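Local coordinates for fervidolysin (Fervidobacterium pennivorans, PDB 1R6V), which degrades keratin into peptides as a calcium-binding, subtilisin-like serine protease, allowing its bacterium to grow on native feathers, at residues A3-A7 against T642-I646; L20-L24 against V74-Y78; E93-R98 against G270-T276. The protein carries 1 engineered substitution. All coordinates share one frame; numbering follows the deposited sequence.

Interaction 1: A3-A7 against T642-I646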
ATOM      1  N   ALA A   3     -27.511   6.689  24.344  1.00 49.66           N
ATOM      2  CA  ALA A   3     -28.323   7.751  24.935  1.00 49.14           C
ATOM      3  C   ALA A   3     -29.771   7.685  24.459  1.00 48.56           C
ATOM      4  O   ALA A   3     -30.051   7.214  23.353  1.00 49.23           O
ATOM      5  CB  ALA A   3     -27.728   9.112  24.596  1.00 49.53           C
ATOM      6  N   LYS A   4     -30.686   8.160  25.300  1.00 47.30           N
ATOM      7  CA  LYS A   4     -32.109   8.161  24.972  1.00 45.06           C
ATOM      8  C   LYS A   4     -32.687   9.573  25.039  1.00 44.29           C
ATOM      9  O   LYS A   4     -33.605   9.908  24.292  1.00 44.75           O
ATOM     10  CB  LYS A   4     -32.881   7.237  25.928  1.00 43.15           C
ATOM     11  CG  LYS A   4     -32.569   5.750  25.759  1.00 40.11           C
ATOM     12  CD  LYS A   4     -33.373   4.887  26.728  1.00 37.44           C
ATOM     13  CE  LYS A   4     -33.073   3.403  26.533  1.00 37.03           C
ATOM     14  NZ  LYS A   4     -33.905   2.533  27.430  1.00 36.93           N
ATOM     15  N   ASP A   5     -32.141  10.394  25.931  1.00 43.45           N
ATOM     16  CA  ASP A   5     -32.599  11.769  26.099  1.00 42.26           C
ATOM     17  C   ASP A   5     -31.444  12.731  25.833  1.00 41.05           C
ATOM     18  O   ASP A   5     -30.321  12.496  26.274  1.00 42.47           O
ATOM     19  CB  ASP A   5     -33.131  11.972  27.518  1.00 42.23           C
ATOM     20  CG  ASP A   5     -33.762  13.336  27.713  1.00 42.29           C
ATOM     21  OD1 ASP A   5     -34.655  13.696  26.919  1.00 42.91           O
ATOM     22  OD2 ASP A   5     -33.370  14.047  28.660  1.00 43.58           O
ATOM     23  N   LEU A   6     -31.723  13.817  25.119  1.00 38.80           N
ATOM     24  CA  LEU A   6     -30.692  14.793  24.783  1.00 36.38           C
ATOM     25  C   LEU A   6     -30.391  15.758  25.933  1.00 35.48           C
ATOM     26  O   LEU A   6     -29.242  16.151  26.141  1.00 33.88           O
ATOM     27  CB  LEU A   6     -31.124  15.570  23.531  1.00 36.24           C
ATOM     28  CG  LEU A   6     -30.068  16.253  22.662  1.00 35.90           C
ATOM     29  CD1 LEU A   6     -30.723  16.788  21.389  1.00 35.17           C
ATOM     30  CD2 LEU A   6     -29.411  17.375  23.431  1.00 36.60           C
ATOM     31  N   ALA A   7     -31.426  16.129  26.682  1.00 35.03           N
ATOM     32  CA  ALA A   7     -31.275  17.053  27.804  1.00 34.88           C
ATOM     33  C   ALA A   7     -30.516  16.436  28.976  1.00 34.87           C
ATOM     34  O   ALA A   7     -29.900  17.147  29.770  1.00 34.23           O
ATOM     35  CB  ALA A   7     -32.651  17.527  28.269  1.00 35.22           C
ATOM     36  N   THR A 642     -42.343  14.070  21.606  1.00 29.72           N
ATOM     37  CA  THR A 642     -40.912  14.002  21.895  1.00 27.73           C
ATOM     38  C   THR A 642     -40.360  15.361  22.323  1.00 26.84           C
ATOM     39  O   THR A 642     -40.989  16.392  22.094  1.00 25.30           O
ATOM     40  CB  THR A 642     -40.108  13.496  20.676  1.00 27.21           C
ATOM     41  OG1 THR A 642     -40.102  14.495  19.650  1.00 27.98           O
ATOM     42  CG2 THR A 642     -40.728  12.222  20.120  1.00 26.97           C
ATOM     43  N   THR A 643     -39.182  15.354  22.944  1.00 24.84           N
ATOM     44  CA  THR A 643     -38.556  16.577  23.426  1.00 24.28           C
ATOM     45  C   THR A 643     -37.233  16.899  22.739  1.00 22.47           C
ATOM     46  O   THR A 643     -36.553  17.840  23.127  1.00 23.02           O
ATOM     47  CB  THR A 643     -38.287  16.496  24.932  1.00 26.31           C
ATOM     48  OG1 THR A 643     -37.583  15.281  25.213  1.00 25.63           O
ATOM     49  CG2 THR A 643     -39.596  16.514  25.713  1.00 25.71           C
ATOM     50  N   TRP A 644     -36.865  16.123  21.732  1.00 22.81           N
ATOM     51  CA  TRP A 644     -35.613  16.397  21.027  1.00 22.88           C
ATOM     52  C   TRP A 644     -35.538  15.742  19.664  1.00 21.51           C
ATOM     53  O   TRP A 644     -36.194  14.734  19.400  1.00 21.94           O
ATOM     54  CB  TRP A 644     -34.410  15.934  21.862  1.00 24.06           C
ATOM     55  CG  TRP A 644     -34.323  14.442  22.043  1.00 26.18           C
ATOM     56  CD1 TRP A 644     -35.043  13.680  22.920  1.00 27.12           C
ATOM     57  CD2 TRP A 644     -33.507  13.528  21.294  1.00 26.69           C
ATOM     58  NE1 TRP A 644     -34.727  12.351  22.765  1.00 26.86           N
ATOM     59  CE2 TRP A 644     -33.791  12.226  21.775  1.00 28.01           C
ATOM     60  CE3 TRP A 644     -32.566  13.681  20.267  1.00 26.94           C
ATOM     61  CZ2 TRP A 644     -33.168  11.080  21.260  1.00 28.06           C
ATOM     62  CZ3 TRP A 644     -31.943  12.536  19.753  1.00 29.21           C
ATOM     63  CH2 TRP A 644     -32.250  11.251  20.253  1.00 28.33           C
ATOM     64  N   THR A 645     -34.743  16.329  18.779  1.00 19.22           N
ATOM     65  CA  THR A 645     -34.549  15.741  17.472  1.00 18.52           C
ATOM     66  C   THR A 645     -33.208  16.196  16.922  1.00 17.63           C
ATOM     67  O   THR A 645     -32.579  17.090  17.484  1.00 18.23           O
ATOM     68  CB  THR A 645     -35.685  16.100  16.485  1.00 18.54           C
ATOM     69  OG1 THR A 645     -35.554  15.286  15.319  1.00 20.16           O
ATOM     70  CG2 THR A 645     -35.629  17.577  16.079  1.00 17.77           C
ATOM     71  N   ILE A 646     -32.775  15.555  15.843  1.00 17.18           N
ATOM     72  CA  ILE A 646     -31.503  15.879  15.196  1.00 18.04           C
ATOM     73  C   ILE A 646     -31.803  16.580  13.871  1.00 17.68           C
ATOM     74  O   ILE A 646     -32.774  16.258  13.200  1.00 17.66           O
ATOM     75  CB  ILE A 646     -30.666  14.594  14.903  1.00 18.41           C
ATOM     76  CG1 ILE A 646     -30.332  13.872  16.211  1.00 20.90           C
ATOM     77  CG2 ILE A 646     -29.366  14.958  14.199  1.00 17.48           C
ATOM     78  CD1 ILE A 646     -31.461  13.049  16.741  1.00 28.19           C
TER
HETATM   79  O   HOH W   1     -34.462  16.077  25.535  1.00 38.81           O
HETATM   80  O   HOH W   2     -36.234  11.611  25.147  1.00 42.31           O
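L6 and W644 bring the irregular N-terminal segment 3-7 closest to the start of the strand 644-647, with their CA atoms 6.4 Å apart and no direct backbone hydrogen bond across the gap. The indole of W644 is the main platform. L6 lies over one of its faces: CB sits 3.4 Å above the ring plane, displaced toward the rim. Farther along the side chain, L6 CD1 reaches W644 CE3 at 3.8 Å. A chi1 of 67° places W644 CG between its own backbone N and carbonyl carbon, which lays the ring alongside the propeptide chain. D5 works through solvent. Its OD1 accepts from a water that also accepts from W644 NE1 (2.9 Å from water to NE1), and from a second water that takes the A7 backbone N-H and bonds to T643 OG1. The carboxylate stands nearly upright to the indole, their planes 82° apart. This mixed apolar and water-bridged surface contact joins the start of the propeptide to the second beta-sandwich domain. R587 NH2 bonds L6 O, L6 and A7 rest on Q610 of the strand 604-610, and T645 on the adjoining strand 644-647 pairs with I609.

Interaction 2: L20-L24 against V74-Y78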
ATOM      1  N   LEU A  20     -10.896   4.732  11.159  1.00 15.62           N
ATOM      2  CA  LEU A  20     -10.412   4.680   9.788  1.00 15.06           C
ATOM      3  C   LEU A  20     -10.825   3.383   9.096  1.00 14.78           C
ATOM      4  O   LEU A  20     -10.332   2.305   9.434  1.00 14.48           O
ATOM      5  CB  LEU A  20      -8.887   4.806   9.790  1.00 16.65           C
ATOM      6  CG  LEU A  20      -8.189   5.311   8.519  1.00 16.38           C
ATOM      7  CD1 LEU A  20      -6.684   5.438   8.798  1.00 15.41           C
ATOM      8  CD2 LEU A  20      -8.435   4.370   7.370  1.00 17.09           C
ATOM      9  N   PHE A  21     -11.747   3.486   8.143  1.00 13.15           N
ATOM     10  CA  PHE A  21     -12.198   2.320   7.392  1.00 15.02           C
ATOM     11  C   PHE A  21     -11.569   2.316   6.009  1.00 16.29           C
ATOM     12  O   PHE A  21     -11.495   3.359   5.360  1.00 16.67           O
ATOM     13  CB  PHE A  21     -13.718   2.330   7.210  1.00 14.75           C
ATOM     14  CG  PHE A  21     -14.486   1.903   8.418  1.00 16.20           C
ATOM     15  CD1 PHE A  21     -15.268   2.817   9.116  1.00 17.41           C
ATOM     16  CD2 PHE A  21     -14.473   0.577   8.822  1.00 16.53           C
ATOM     17  CE1 PHE A  21     -16.048   2.408  10.212  1.00 17.84           C
ATOM     18  CE2 PHE A  21     -15.241   0.153   9.909  1.00 17.08           C
ATOM     19  CZ  PHE A  21     -16.034   1.076  10.605  1.00 17.73           C
ATOM     20  N   GLY A  22     -11.116   1.150   5.560  1.00 15.63           N
ATOM     21  CA  GLY A  22     -10.526   1.063   4.238  1.00 17.50           C
ATOM     22  C   GLY A  22     -11.597   1.255   3.177  1.00 18.13           C
ATOM     23  O   GLY A  22     -12.712   0.742   3.304  1.00 18.08           O
ATOM     24  N   GLU A  23     -11.267   1.986   2.117  1.00 18.98           N
ATOM     25  CA  GLU A  23     -12.232   2.246   1.057  1.00 20.59           C
ATOM     26  C   GLU A  23     -12.720   0.966   0.405  1.00 21.14           C
ATOM     27  O   GLU A  23     -11.932   0.074   0.096  1.00 19.72           O
ATOM     28  CB  GLU A  23     -11.620   3.159  -0.013  1.00 23.13           C
ATOM     29  CG  GLU A  23     -12.576   3.441  -1.174  1.00 26.41           C
ATOM     30  CD  GLU A  23     -12.020   4.421  -2.196  1.00 27.41           C
ATOM     31  OE1 GLU A  23     -12.726   4.696  -3.189  1.00 31.27           O
ATOM     32  OE2 GLU A  23     -10.891   4.904  -2.008  1.00 27.97           O
ATOM     33  N   LEU A  24     -14.034   0.887   0.205  1.00 21.79           N
ATOM     34  CA  LEU A  24     -14.673  -0.268  -0.411  1.00 23.54           C
ATOM     35  C   LEU A  24     -15.009   0.034  -1.867  1.00 26.95           C
ATOM     36  O   LEU A  24     -15.748   0.976  -2.155  1.00 28.38           O
ATOM     37  CB  LEU A  24     -15.948  -0.617   0.361  1.00 25.39           C
ATOM     38  CG  LEU A  24     -15.897  -1.771   1.373  1.00 27.58           C
ATOM     39  CD1 LEU A  24     -14.609  -1.773   2.143  1.00 25.09           C
ATOM     40  CD2 LEU A  24     -17.108  -1.693   2.292  1.00 23.34           C
ATOM     41  N   VAL A  74     -18.233  -7.541   4.157  1.00 18.50           N
ATOM     42  CA  VAL A  74     -17.375  -6.526   4.745  1.00 16.81           C
ATOM     43  C   VAL A  74     -18.226  -5.302   5.065  1.00 16.98           C
ATOM     44  O   VAL A  74     -18.107  -4.721   6.144  1.00 16.17           O
ATOM     45  CB  VAL A  74     -16.247  -6.130   3.770  1.00 19.39           C
ATOM     46  CG1 VAL A  74     -15.450  -4.962   4.341  1.00 17.57           C
ATOM     47  CG2 VAL A  74     -15.337  -7.337   3.506  1.00 17.78           C
ATOM     48  N   LYS A  75     -19.096  -4.919   4.135  1.00 17.67           N
ATOM     49  CA  LYS A  75     -19.940  -3.745   4.338  1.00 19.66           C
ATOM     50  C   LYS A  75     -20.790  -3.907   5.592  1.00 18.33           C
ATOM     51  O   LYS A  75     -20.923  -2.984   6.395  1.00 16.90           O
ATOM     52  CB  LYS A  75     -20.830  -3.515   3.111  1.00 20.71           C
ATOM     53  CG  LYS A  75     -21.509  -2.153   3.083  1.00 27.31           C
ATOM     54  CD  LYS A  75     -22.330  -2.013   1.808  1.00 31.21           C
ATOM     55  CE  LYS A  75     -23.188  -0.764   1.823  1.00 35.13           C
ATOM     56  NZ  LYS A  75     -22.356   0.467   1.932  1.00 38.43           N
ATOM     57  N   GLN A  76     -21.357  -5.092   5.775  1.00 17.75           N
ATOM     58  CA  GLN A  76     -22.165  -5.341   6.958  1.00 17.93           C
ATOM     59  C   GLN A  76     -21.304  -5.290   8.224  1.00 17.14           C
ATOM     60  O   GLN A  76     -21.759  -4.839   9.280  1.00 17.01           O
ATOM     61  CB  GLN A  76     -22.852  -6.704   6.840  1.00 18.63           C
ATOM     62  CG  GLN A  76     -23.861  -6.780   5.711  1.00 22.03           C
ATOM     63  CD  GLN A  76     -24.483  -8.155   5.596  1.00 25.42           C
ATOM     64  OE1 GLN A  76     -23.806  -9.166   5.757  1.00 27.06           O
ATOM     65  NE2 GLN A  76     -25.779  -8.198   5.301  1.00 27.84           N
ATOM     66  N   ALA A  77     -20.058  -5.759   8.130  1.00 16.01           N
ATOM     67  CA  ALA A  77     -19.163  -5.715   9.289  1.00 15.72           C
ATOM     68  C   ALA A  77     -18.878  -4.252   9.631  1.00 15.77           C
ATOM     69  O   ALA A  77     -18.815  -3.868  10.802  1.00 15.51           O
ATOM     70  CB  ALA A  77     -17.838  -6.463   8.986  1.00 14.09           C
ATOM     71  N   TYR A  78     -18.678  -3.431   8.606  1.00 17.20           N
ATOM     72  CA  TYR A  78     -18.450  -2.011   8.852  1.00 18.02           C
ATOM     73  C   TYR A  78     -19.671  -1.433   9.597  1.00 18.70           C
ATOM     74  O   TYR A  78     -19.520  -0.650  10.527  1.00 18.37           O
ATOM     75  CB  TYR A  78     -18.286  -1.254   7.535  1.00 17.10           C
ATOM     76  CG  TYR A  78     -16.918  -1.303   6.893  1.00 15.92           C
ATOM     77  CD1 TYR A  78     -15.987  -2.294   7.225  1.00 15.16           C
ATOM     78  CD2 TYR A  78     -16.564  -0.357   5.940  1.00 14.80           C
ATOM     79  CE1 TYR A  78     -14.718  -2.329   6.607  1.00 15.15           C
ATOM     80  CE2 TYR A  78     -15.311  -0.382   5.317  1.00 15.37           C
ATOM     81  CZ  TYR A  78     -14.391  -1.365   5.655  1.00 12.42           C
ATOM     82  OH  TYR A  78     -13.136  -1.363   5.046  1.00 12.20           O
TER
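Y78 reaches from helix 74-81, the second helix of the ferredoxin-like beta-alpha-beta-beta-alpha-beta prodomain, a fold shared with the propeptides of subtilisins, to the irregular segment 20-24. The path of its side chain begins at CB, 4.1 Å from F21 CE2. With CG anti to its carbonyl carbon (chi1 -82°), the ring is sent across to the loop, and F21 CD2 settles 3.4 Å above its centre. The two aromatic planes are inclined by 33° with centroids 4.3 Å apart, so the rings overlap obliquely while their side chains run in opposite directions. CG, CD1 and CE1 lie under F21 CD2, and CD2 lies between it and the methyl L24 CD2. Farther out, CE2 and CZ touch L24 CD1, each at 3.5 Å. L24 also packs on V74 CG1 and the flank of K75 in the first turn of the helix. V92 of the strand 89-93 touches both F21 and Y78, extending this buried apolar cluster to the sheet. The phenol tip ends the path on the backbone: Y78 OH donates to G22 O at 2.8 Å, the carbonyl oxygen lying at the ring edge and the donor tilted 16° from the carbonyl plane.

Interaction 3: E93-R98 against G270-T276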
ATOM      1  N   GLU A  93      -9.866  -2.648   7.508  1.00 10.44           N
ATOM      2  CA  GLU A  93      -9.913  -2.623   6.045  1.00 11.50           C
ATOM      3  C   GLU A  93     -10.060  -4.037   5.491  1.00 10.97           C
ATOM      4  O   GLU A  93      -9.838  -5.003   6.203  1.00 12.33           O
ATOM      5  CB  GLU A  93      -8.600  -2.021   5.523  1.00 10.84           C
ATOM      6  CG  GLU A  93      -7.388  -2.878   5.870  1.00 12.86           C
ATOM      7  CD  GLU A  93      -6.060  -2.252   5.461  1.00 13.59           C
ATOM      8  OE1 GLU A  93      -5.022  -2.881   5.726  1.00 12.85           O
ATOM      9  OE2 GLU A  93      -6.056  -1.141   4.882  1.00 11.68           O
ATOM     10  N   PRO A  94     -10.445  -4.176   4.212  1.00 12.69           N
ATOM     11  CA  PRO A  94     -10.561  -5.530   3.664  1.00 12.35           C
ATOM     12  C   PRO A  94      -9.175  -5.927   3.121  1.00 14.11           C
ATOM     13  O   PRO A  94      -8.230  -5.129   3.165  1.00 13.59           O
ATOM     14  CB  PRO A  94     -11.552  -5.347   2.515  1.00 15.21           C
ATOM     15  CG  PRO A  94     -11.169  -3.997   1.993  1.00 14.25           C
ATOM     16  CD  PRO A  94     -10.990  -3.174   3.271  1.00 14.06           C
ATOM     17  N   SER A  95      -9.048  -7.159   2.642  1.00 12.56           N
ATOM     18  CA  SER A  95      -7.819  -7.587   1.989  1.00 13.19           C
ATOM     19  C   SER A  95      -8.190  -7.257   0.551  1.00 14.63           C
ATOM     20  O   SER A  95      -9.265  -7.655   0.072  1.00 17.35           O
ATOM     21  CB  SER A  95      -7.599  -9.093   2.124  1.00 14.93           C
ATOM     22  OG  SER A  95      -6.593  -9.540   1.231  1.00 14.40           O
ATOM     23  N   TYR A  96      -7.343  -6.521  -0.145  1.00 13.54           N
ATOM     24  CA  TYR A  96      -7.658  -6.146  -1.512  1.00 14.46           C
ATOM     25  C   TYR A  96      -7.230  -7.166  -2.562  1.00 15.89           C
ATOM     26  O   TYR A  96      -6.390  -8.025  -2.309  1.00 16.00           O
ATOM     27  CB  TYR A  96      -7.043  -4.787  -1.821  1.00 14.37           C
ATOM     28  CG  TYR A  96      -7.673  -3.673  -1.012  1.00 13.60           C
ATOM     29  CD1 TYR A  96      -7.100  -3.248   0.186  1.00 12.51           C
ATOM     30  CD2 TYR A  96      -8.853  -3.059  -1.433  1.00 15.21           C
ATOM     31  CE1 TYR A  96      -7.686  -2.231   0.948  1.00 14.65           C
ATOM     32  CE2 TYR A  96      -9.448  -2.032  -0.673  1.00 16.15           C
ATOM     33  CZ  TYR A  96      -8.853  -1.633   0.513  1.00 14.66           C
ATOM     34  OH  TYR A  96      -9.413  -0.641   1.283  1.00 16.11           O
ATOM     35  N   LYS A  97      -7.826  -7.066  -3.748  1.00 16.32           N
ATOM     36  CA  LYS A  97      -7.487  -7.975  -4.830  1.00 17.21           C
ATOM     37  C   LYS A  97      -6.095  -7.644  -5.370  1.00 15.55           C
ATOM     38  O   LYS A  97      -5.751  -6.469  -5.534  1.00 15.75           O
ATOM     39  CB  LYS A  97      -8.507  -7.843  -5.973  1.00 20.69           C
ATOM     40  CG  LYS A  97      -9.937  -8.229  -5.613  1.00 26.81           C
ATOM     41  CD  LYS A  97     -10.090  -9.727  -5.382  1.00 30.15           C
ATOM     42  CE  LYS A  97     -11.536 -10.101  -5.125  1.00 33.15           C
ATOM     43  NZ  LYS A  97     -12.426  -9.613  -6.214  1.00 36.64           N
ATOM     44  N   ARG A  98      -5.292  -8.674  -5.621  1.00 14.64           N
ATOM     45  CA  ARG A  98      -3.947  -8.476  -6.199  1.00 15.34           C
ATOM     46  C   ARG A  98      -3.732  -9.528  -7.267  1.00 16.42           C
ATOM     47  O   ARG A  98      -4.310 -10.607  -7.210  1.00 15.06           O
ATOM     48  CB  ARG A  98      -2.832  -8.672  -5.169  1.00 12.19           C
ATOM     49  CG  ARG A  98      -2.998  -7.917  -3.883  1.00 13.37           C
ATOM     50  CD  ARG A  98      -2.731  -6.429  -3.990  1.00 13.41           C
ATOM     51  NE  ARG A  98      -3.009  -5.807  -2.704  1.00 10.28           N
ATOM     52  CZ  ARG A  98      -3.172  -4.505  -2.509  1.00 13.46           C
ATOM     53  NH1 ARG A  98      -3.067  -3.651  -3.527  1.00 12.18           N
ATOM     54  NH2 ARG A  98      -3.500  -4.056  -1.296  1.00  9.95           N
ATOM     55  N   GLY A 270      -1.967  -4.497  -6.969  1.00 14.23           N
ATOM     56  CA  GLY A 270      -3.383  -4.216  -7.116  1.00 15.48           C
ATOM     57  C   GLY A 270      -3.687  -2.766  -6.797  1.00 16.92           C
ATOM     58  O   GLY A 270      -2.857  -2.053  -6.235  1.00 14.65           O
ATOM     59  N   TRP A 271      -4.893  -2.331  -7.147  1.00 16.53           N
ATOM     60  CA  TRP A 271      -5.329  -0.957  -6.924  1.00 17.99           C
ATOM     61  C   TRP A 271      -5.408  -0.513  -5.451  1.00 16.45           C
ATOM     62  O   TRP A 271      -5.068   0.625  -5.105  1.00 16.98           O
ATOM     63  CB  TRP A 271      -6.715  -0.757  -7.574  1.00 22.48           C
ATOM     64  CG  TRP A 271      -7.448   0.463  -7.084  1.00 26.33           C
ATOM     65  CD1 TRP A 271      -7.308   1.741  -7.534  1.00 28.40           C
ATOM     66  CD2 TRP A 271      -8.384   0.526  -5.991  1.00 28.73           C
ATOM     67  NE1 TRP A 271      -8.089   2.595  -6.792  1.00 30.48           N
ATOM     68  CE2 TRP A 271      -8.759   1.878  -5.840  1.00 30.05           C
ATOM     69  CE3 TRP A 271      -8.934  -0.429  -5.130  1.00 29.52           C
ATOM     70  CZ2 TRP A 271      -9.660   2.300  -4.854  1.00 30.67           C
ATOM     71  CZ3 TRP A 271      -9.832  -0.009  -4.148  1.00 29.75           C
ATOM     72  CH2 TRP A 271     -10.185   1.343  -4.021  1.00 30.75           C
ATOM     73  N   GLY A 272      -5.843  -1.418  -4.589  1.00 15.76           N
ATOM     74  CA  GLY A 272      -6.044  -1.069  -3.191  1.00 15.67           C
ATOM     75  C   GLY A 272      -4.904  -0.573  -2.330  1.00 15.24           C
ATOM     76  O   GLY A 272      -3.877  -1.233  -2.237  1.00 13.85           O
ATOM     77  N   TYR A 273      -5.084   0.595  -1.708  1.00 14.23           N
ATOM     78  CA  TYR A 273      -4.072   1.137  -0.796  1.00 15.76           C
ATOM     79  C   TYR A 273      -4.367   0.413   0.502  1.00 15.47           C
ATOM     80  O   TYR A 273      -5.430   0.601   1.095  1.00 16.59           O
ATOM     81  CB  TYR A 273      -4.271   2.633  -0.548  1.00 15.91           C
ATOM     82  CG  TYR A 273      -3.182   3.272   0.292  1.00 15.15           C
ATOM     83  CD1 TYR A 273      -2.132   3.955  -0.308  1.00 17.02           C
ATOM     84  CD2 TYR A 273      -3.220   3.225   1.691  1.00 15.12           C
ATOM     85  CE1 TYR A 273      -1.158   4.587   0.450  1.00 16.68           C
ATOM     86  CE2 TYR A 273      -2.244   3.855   2.461  1.00 14.08           C
ATOM     87  CZ  TYR A 273      -1.217   4.541   1.825  1.00 15.90           C
ATOM     88  OH  TYR A 273      -0.267   5.207   2.563  1.00 18.13           O
ATOM     89  N   SER A 274      -3.429  -0.403   0.951  1.00 14.85           N
ATOM     90  CA  SER A 274      -3.628  -1.174   2.177  1.00 12.96           C
ATOM     91  C   SER A 274      -2.770  -0.638   3.300  1.00 12.23           C
ATOM     92  O   SER A 274      -1.555  -0.500   3.142  1.00 12.46           O
ATOM     93  CB  SER A 274      -3.271  -2.645   1.912  1.00 14.24           C
ATOM     94  OG  SER A 274      -3.114  -3.398   3.105  1.00 12.55           O
ATOM     95  N   TYR A 275      -3.389  -0.321   4.433  1.00 11.85           N
ATOM     96  CA  TYR A 275      -2.597   0.159   5.559  1.00 12.28           C
ATOM     97  C   TYR A 275      -1.779  -0.976   6.130  1.00 11.47           C
ATOM     98  O   TYR A 275      -0.677  -0.776   6.665  1.00 12.02           O
ATOM     99  CB  TYR A 275      -3.486   0.752   6.638  1.00 11.25           C
ATOM    100  CG  TYR A 275      -3.952   2.140   6.276  1.00 16.39           C
ATOM    101  CD1 TYR A 275      -5.081   2.332   5.489  1.00 19.14           C
ATOM    102  CD2 TYR A 275      -3.243   3.266   6.707  1.00 17.69           C
ATOM    103  CE1 TYR A 275      -5.503   3.614   5.145  1.00 19.70           C
ATOM    104  CE2 TYR A 275      -3.658   4.553   6.364  1.00 20.59           C
ATOM    105  CZ  TYR A 275      -4.793   4.708   5.587  1.00 19.68           C
ATOM    106  OH  TYR A 275      -5.244   5.972   5.289  1.00 23.17           O
ATOM    107  N   THR A 276      -2.329  -2.181   6.042  1.00 11.70           N
ATOM    108  CA  THR A 276      -1.629  -3.357   6.524  1.00  9.36           C
ATOM    109  C   THR A 276      -0.382  -3.627   5.696  1.00 11.26           C
ATOM    110  O   THR A 276       0.697  -3.875   6.243  1.00 10.36           O
ATOM    111  CB  THR A 276      -2.541  -4.596   6.470  1.00 10.74           C
ATOM    112  OG1 THR A 276      -3.623  -4.397   7.378  1.00 10.68           O
ATOM    113  CG2 THR A 276      -1.777  -5.875   6.887  1.00 13.06           C
TER
HETATM  114  O   HOH W   3      -7.293   0.751   3.226  1.00 16.56           O
HETATM  115  O   HOH W   4      -5.365  -4.740   2.908  1.00 12.62           O
HETATM  116  O   HOH W   5      -7.049  -3.976  -5.245  1.00 17.83           O
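Y96 lays its ring over the CA of G272, which stands 3.7 Å above the plane and 21° off the ring normal as seen from the centroid, a CH-pi contact. P94 CG covers the opposite face, so the ring is sandwiched, and W271 CZ3 adds an oblique touch to Y96 CE2. R98, bent at chi2 (-74°), turns its guanidinium beneath Y96 CB and grips G272 O end-on with two nitrogens. NH1 lies in the carbonyl plane on a lone pair, whereas NH2 approaches from above it. The NE of R98 forms a salt bridge with D246. These bonds fasten the link after the prodomain sheet to the loop joining strand 263-269 of the catalytic domain to helix 275-286, the first half of a beta-alpha-beta crossover to the parallel strand 290-294 in the subtilisin-like core. E93 then meets the amino end of that helix. Its OE2 uses the syn lone pair for Y275 N at 2.8 Å, and OE1 takes both T276 N at 2.8 Å and T276 OG1 at 2.6 Å. S274, the N-cap, turns its OG to M277 N. Such donors, together with the helix end, would probably stabilise E93's negative charge. A water donates to E93 OE2 and Y273 O, near Y96 OH, which is hydrogen-bonded to E23 O.

In the fold
Interactions 2 and 3 are neighbours, their centres 12 Å apart, and form a continuous buried region: Y96 OH makes a probable hydrogen bond to E23 O at 2.9 Å, and P94 CD packs against Y78 OH. The inner packing of the prodomain thereby runs directly into its docking on the catalytic domain. Interaction 1 stands apart, its centre 29 Å from that of interaction 2 and 40 Å from that of interaction 3, and ties the N-terminal end of the propeptide to the second beta-sandwich domain. Both other contacts are nested within the loop it closes. Interaction 3 lies near the active site without reaching it, the R98 side chain being about 12 Å from that of D162, inferred to belong to the charge relay system; the relay position A200 carries the engineered substitution.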